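PDB 3I7J: beta-lactamase Mb2281c from Mycobacterium bovis, which probably hydrolyses beta-lactams or related substrates as a member of the serine beta-lactamase family, although its actual substrate and physiological role are not established. Local coordinates for residues K43-R48 / V134-D139; A50-E55 / G120-E125. One frame throughout, in Å; residues are numbered along the deposited sequence.

Contact 1 (K43-R48 / V134-D139)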
loop_
_atom_site.group_PDB
_atom_site.type_symbol
_atom_site.label_atom_id
_atom_site.label_comp_id
_atom_site.label_asym_id
_atom_site.label_seq_id
_atom_site.Cartn_x
_atom_site.Cartn_y
_atom_site.Cartn_z
ATOM N N LYS A 43 0.508 -3.363 3.819
ATOM C CA LYS A 43 1.506 -3.658 2.798
ATOM C C LYS A 43 2.404 -2.516 2.347
ATOM O O LYS A 43 3.609 -2.686 2.262
ATOM C CB LYS A 43 0.827 -4.342 1.601
ATOM C CG LYS A 43 0.326 -5.752 1.953
ATOM C CD LYS A 43 0.052 -6.635 0.733
ATOM C CE LYS A 43 -0.267 -8.075 1.155
ATOM N NZ LYS A 43 -1.534 -8.190 1.962
ATOM N N PRO A 44 1.840 -1.332 2.069
ATOM C CA PRO A 44 2.703 -0.227 1.635
ATOM C C PRO A 44 3.752 0.121 2.697
ATOM O O PRO A 44 4.876 0.520 2.372
ATOM C CB PRO A 44 1.711 0.914 1.390
ATOM C CG PRO A 44 0.453 0.182 0.999
ATOM C CD PRO A 44 0.421 -0.945 2.014
ATOM N N LEU A 45 3.389 -0.043 3.966
ATOM C CA LEU A 45 4.312 0.256 5.059
ATOM C C LEU A 45 5.445 -0.769 5.073
ATOM O O LEU A 45 6.622 -0.413 5.183
ATOM C CB LEU A 45 3.576 0.242 6.406
ATOM C CG LEU A 45 2.459 1.270 6.614
ATOM C CD1 LEU A 45 1.815 1.044 7.974
ATOM C CD2 LEU A 45 3.027 2.690 6.538
ATOM N N VAL A 46 5.087 -2.043 4.962
ATOM C CA VAL A 46 6.078 -3.109 4.960
ATOM C C VAL A 46 6.938 -3.001 3.708
ATOM O O VAL A 46 8.154 -3.206 3.762
ATOM C CB VAL A 46 5.396 -4.503 5.014
ATOM C CG1 VAL A 46 6.433 -5.609 4.864
ATOM C CG2 VAL A 46 4.653 -4.660 6.334
ATOM N N ALA A 47 6.307 -2.678 2.583
ATOM C CA ALA A 47 7.037 -2.533 1.323
ATOM C C ALA A 47 8.085 -1.426 1.431
ATOM O O ALA A 47 9.210 -1.576 0.948
ATOM C CB ALA A 47 6.077 -2.215 0.195
ATOM N N ARG A 48 7.718 -0.313 2.061
ATOM C CA ARG A 48 8.660 0.790 2.192
ATOM C C ARG A 48 9.812 0.380 3.101
ATOM O O ARG A 48 10.958 0.801 2.903
ATOM C CB ARG A 48 7.971 2.031 2.751
ATOM C CG ARG A 48 8.803 3.297 2.612
ATOM C CD ARG A 48 9.087 3.583 1.154
ATOM N NE ARG A 48 8.983 5.003 0.841
ATOM C CZ ARG A 48 8.861 5.471 -0.393
ATOM N NH1 ARG A 48 8.777 6.775 -0.603
ATOM N NH2 ARG A 48 8.816 4.625 -1.419
ATOM N N VAL A 134 4.313 8.119 15.282
ATOM C CA VAL A 134 4.301 7.549 16.625
ATOM C C VAL A 134 3.045 6.789 17.062
ATOM O O VAL A 134 2.955 6.323 18.198
ATOM C CB VAL A 134 4.644 8.641 17.679
ATOM C CG1 VAL A 134 6.038 9.187 17.404
ATOM C CG2 VAL A 134 3.620 9.772 17.637
ATOM N N THR A 135 2.080 6.641 16.166
ATOM C CA THR A 135 0.875 5.904 16.518
ATOM C C THR A 135 0.621 4.831 15.460
ATOM O O THR A 135 -0.523 4.467 15.164
ATOM C CB THR A 135 -0.330 6.848 16.637
ATOM O OG1 THR A 135 0.041 7.969 17.446
ATOM C CG2 THR A 135 -1.503 6.145 17.295
ATOM N N THR A 136 1.712 4.336 14.886
ATOM C CA THR A 136 1.658 3.292 13.873
ATOM C C THR A 136 2.462 2.100 14.365
ATOM O O THR A 136 3.600 2.251 14.804
ATOM C CB THR A 136 2.276 3.754 12.542
ATOM O OG1 THR A 136 1.508 4.837 12.002
ATOM C CG2 THR A 136 2.291 2.607 11.551
ATOM N N ARG A 137 1.880 0.912 14.302
ATOM C CA ARG A 137 2.613 -0.259 14.745
ATOM C C ARG A 137 2.151 -1.544 14.085
ATOM O O ARG A 137 1.034 -1.645 13.576
ATOM C CB ARG A 137 2.520 -0.387 16.265
ATOM C CG ARG A 137 1.112 -0.567 16.796
ATOM C CD ARG A 137 1.117 -0.487 18.315
ATOM N NE ARG A 137 2.135 -1.363 18.888
ATOM C CZ ARG A 137 2.447 -1.409 20.179
ATOM N NH1 ARG A 137 1.816 -0.625 21.045
ATOM N NH2 ARG A 137 3.398 -2.237 20.601
ATOM N N LEU A 138 3.042 -2.523 14.096
ATOM C CA LEU A 138 2.774 -3.827 13.526
ATOM C C LEU A 138 3.150 -4.887 14.556
ATOM O O LEU A 138 4.332 -5.150 14.785
ATOM C CB LEU A 138 3.603 -4.027 12.255
ATOM C CG LEU A 138 3.608 -5.440 11.666
ATOM C CD1 LEU A 138 2.241 -5.763 11.099
ATOM C CD2 LEU A 138 4.674 -5.549 10.581
ATOM N N ASP A 139 2.144 -5.477 15.189
ATOM C CA ASP A 139 2.370 -6.520 16.179
ATOM C C ASP A 139 2.034 -7.854 15.525
ATOM O O ASP A 139 1.201 -7.914 14.624
ATOM C CB ASP A 139 1.456 -6.329 17.391
ATOM C CG ASP A 139 1.592 -4.961 18.019
ATOM O OD1 ASP A 139 2.731 -4.559 18.338
ATOM O OD2 ASP A 139 0.551 -4.290 18.201
#
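L45 and T136 bring methyl groups together tip to tip, CD1 of L45 lying 3.9 Å from CG2 of T136. One residue on in the helix and two on in the other segment, V46 CG2 stands 4.3 Å from L138 CD2. No hydrogen bond links residues 43-48 to 134-139, and the two meetings together bury only 98 Å². The torsion of T136 divides its two ends: with chi1 at -64°, CG2 is swung opposite the backbone N and delivered to the leucine, while OG1 takes another direction and bonds to D155 OD2 and S151 OG. D155, on helix 153-164, also accepts a hydrogen bond from the backbone N of T135, helping to hold the loop that leads into the strand. Backbone bonds between R137 and T150 attach strand 137-138 to strand 149-151. R137 points away from the helix and L138 toward it; R137 NE lies 3.3 Å from D139 OD1 in a salt bridge with weak hydrogen-bond geometry. Aromatic side chains add to the apolar surroundings: F159 lies against L45, and F119 against both V46 and L138. K43, in the first turn of helix 42-56, is the lysine of an SxxK pattern; its NZ bonds to Y99 OH and makes a weak bond to S40 OG, an arrangement consistent with the active site of serine beta-lactamases and penicillin-binding proteins. Across the interface the contact is purely apolar and gives no directional bond; direction comes from T136 bonding to D155 and S151 and from the R137-T150 backbone pairing.

Contact 2 (A50-E55 / G120-E125)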
loop_
_atom_site.group_PDB
_atom_site.type_symbol
_atom_site.label_atom_id
_atom_site.label_comp_id
_atom_site.label_asym_id
_atom_site.label_seq_id
_atom_site.Cartn_x
_atom_site.Cartn_y
_atom_site.Cartn_z
ATOM N N ALA A 50 10.936 -2.676 3.364
ATOM C CA ALA A 50 11.764 -3.583 2.559
ATOM C C ALA A 50 12.622 -2.792 1.561
ATOM O O ALA A 50 13.720 -3.214 1.202
ATOM C CB ALA A 50 10.888 -4.585 1.811
ATOM N N GLN A 51 12.099 -1.653 1.114
ATOM C CA GLN A 51 12.812 -0.792 0.188
ATOM C C GLN A 51 13.992 -0.146 0.914
ATOM O O GLN A 51 15.085 -0.031 0.361
ATOM C CB GLN A 51 11.881 0.285 -0.357
ATOM C CG GLN A 51 10.912 -0.216 -1.422
ATOM C CD GLN A 51 9.727 0.714 -1.594
ATOM O OE1 GLN A 51 9.858 1.926 -1.442
ATOM N NE2 GLN A 51 8.566 0.154 -1.917
ATOM N N VAL A 52 13.770 0.272 2.155
ATOM C CA VAL A 52 14.835 0.875 2.939
ATOM C C VAL A 52 15.922 -0.180 3.176
ATOM O O VAL A 52 17.110 0.124 3.109
ATOM C CB VAL A 52 14.319 1.390 4.311
ATOM C CG1 VAL A 52 15.493 1.865 5.166
ATOM C CG2 VAL A 52 13.338 2.542 4.097
ATOM N N ALA A 53 15.509 -1.420 3.448
ATOM C CA ALA A 53 16.459 -2.507 3.689
ATOM C C ALA A 53 17.363 -2.755 2.476
ATOM O O ALA A 53 18.558 -3.034 2.628
ATOM C CB ALA A 53 15.721 -3.784 4.061
ATOM N N VAL A 54 16.798 -2.652 1.278
ATOM C CA VAL A 54 17.577 -2.839 0.071
ATOM C C VAL A 54 18.629 -1.739 0.005
ATOM O O VAL A 54 19.796 -1.999 -0.296
ATOM C CB VAL A 54 16.691 -2.771 -1.208
ATOM C CG1 VAL A 54 17.562 -2.765 -2.461
ATOM C CG2 VAL A 54 15.745 -3.969 -1.247
ATOM N N GLU A 55 18.227 -0.507 0.303
ATOM C CA GLU A 55 19.173 0.607 0.264
ATOM C C GLU A 55 20.243 0.524 1.351
ATOM O O GLU A 55 21.345 1.036 1.159
ATOM C CB GLU A 55 18.427 1.950 0.326
ATOM C CG GLU A 55 17.493 2.143 -0.869
ATOM C CD GLU A 55 17.373 3.588 -1.327
ATOM O OE1 GLU A 55 16.820 4.417 -0.591
ATOM O OE2 GLU A 55 17.830 3.890 -2.429
ATOM N N GLY A 120 8.866 -6.033 13.284
ATOM C CA GLY A 120 8.030 -4.953 13.768
ATOM C C GLY A 120 8.896 -3.776 14.181
ATOM O O GLY A 120 8.586 -2.623 13.885
ATOM N N ARG A 121 9.995 -4.072 14.865
ATOM C CA ARG A 121 10.912 -3.036 15.311
ATOM C C ARG A 121 11.665 -2.449 14.130
ATOM O O ARG A 121 11.986 -1.267 14.127
ATOM C CB ARG A 121 11.897 -3.608 16.334
ATOM C CG ARG A 121 13.001 -2.656 16.752
ATOM C CD ARG A 121 13.975 -3.358 17.680
ATOM N NE ARG A 121 15.100 -2.509 18.055
ATOM C CZ ARG A 121 16.064 -2.878 18.894
ATOM N NH1 ARG A 121 16.038 -4.086 19.441
ATOM N NH2 ARG A 121 17.046 -2.036 19.197
ATOM N N TYR A 122 11.946 -3.272 13.124
ATOM C CA TYR A 122 12.653 -2.784 11.951
ATOM C C TYR A 122 11.780 -1.771 11.213
ATOM O O TYR A 122 12.267 -0.741 10.741
ATOM C CB TYR A 122 13.004 -3.931 10.998
ATOM C CG TYR A 122 13.825 -3.461 9.819
ATOM C CD1 TYR A 122 15.215 -3.370 9.908
ATOM C CD2 TYR A 122 13.207 -3.013 8.645
ATOM C CE1 TYR A 122 15.969 -2.838 8.871
ATOM C CE2 TYR A 122 13.954 -2.478 7.598
ATOM C CZ TYR A 122 15.333 -2.391 7.723
ATOM O OH TYR A 122 16.079 -1.836 6.717
ATOM N N LEU A 123 10.488 -2.074 11.105
ATOM C CA LEU A 123 9.545 -1.177 10.434
ATOM C C LEU A 123 9.549 0.195 11.100
ATOM O O LEU A 123 9.610 1.226 10.430
ATOM C CB LEU A 123 8.125 -1.762 10.488
ATOM C CG LEU A 123 6.979 -0.804 10.121
ATOM C CD1 LEU A 123 7.187 -0.244 8.717
ATOM C CD2 LEU A 123 5.657 -1.547 10.205
ATOM N N THR A 124 9.483 0.188 12.426
ATOM C CA THR A 124 9.466 1.413 13.215
ATOM C C THR A 124 10.715 2.261 12.989
ATOM O O THR A 124 10.618 3.442 12.675
ATOM C CB THR A 124 9.353 1.089 14.722
ATOM O OG1 THR A 124 8.162 0.330 14.959
ATOM C CG2 THR A 124 9.311 2.362 15.553
ATOM N N GLU A 125 11.885 1.648 13.133
ATOM C CA GLU A 125 13.142 2.363 12.977
ATOM C C GLU A 125 13.473 2.775 11.553
ATOM O O GLU A 125 14.175 3.761 11.336
ATOM C CB GLU A 125 14.299 1.523 13.532
ATOM C CG GLU A 125 14.039 0.939 14.915
ATOM C CD GLU A 125 15.200 0.095 15.431
ATOM O OE1 GLU A 125 16.036 -0.345 14.615
ATOM O OE2 GLU A 125 15.265 -0.138 16.655
#
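Y122 carries the apolar part of the meeting, reaching from its helix to the backbone of the other at A53. Its ring lies oblique to the alanine methyl, with A53 CB 3.9 Å from Y122 CZ. Having chi1 at -176° places CG opposite the backbone N and directs the ring toward helix 42-56, where V111 and S115 of helix 101-115 also touch it. The phenol end packs tightly: Y122 OH is 3.1 Å from A53 CA and 3.3 Å from A53 CB. V52 borders the same oxygen more loosely, its CG1 4.1 Å from Y122 OH. The small side chain of A53 lets the ring end come this close to the helix backbone, and V111 packs on that methyl as well. In fold terms, this joins helix 42-56, which starts near the putative SxxK lysine, to helix 119-131 within the helical portion of the serine beta-lactamase fold, some turns beyond the presumed active-site end.

Among polar interactions, the hydroxyl of Y122 is hydrogen-bonded to E56 OE1, just past the segment on helix 42-56, so the tyrosine is tied to that helix by its polar end too. A salt bridge lies within helix 119-131, between residues one turn apart: R121 NE donates to E125 OE2 at 2.8 Å, nearly straight at 169°. The acceptor sits in the plane of the guanidinium, at its edge, whereas the donor reaches the carboxylate from above its plane, 42° out of it. At the start of this helix, the carboxylate of E118 accepts hydrogen bonds from the backbone N atoms of G120 and R121.

Overall arrangement
Both contacts use helix 42-56, contact 1 near its start and contact 2 toward its end, with centres about 10 Å apart. Their partners, helix 119-131 and strand 137-138, follow each other in the chain. L123, from the 120-125 segment, packs on contact 1: its CD1 lies 3.6 Å from L45 O, and its CD2 3.8 Å from L138 CB. Every touching residue of contact 1 is buried, its centre about 10 Å from the chain's centre; contact 2 sits farther out, at about 15 Å, with V52 partly exposed. Aliphatic methyls meet in the first, whereas in the second one aromatic side chain reaches from helix to helix and ends in a polar anchor.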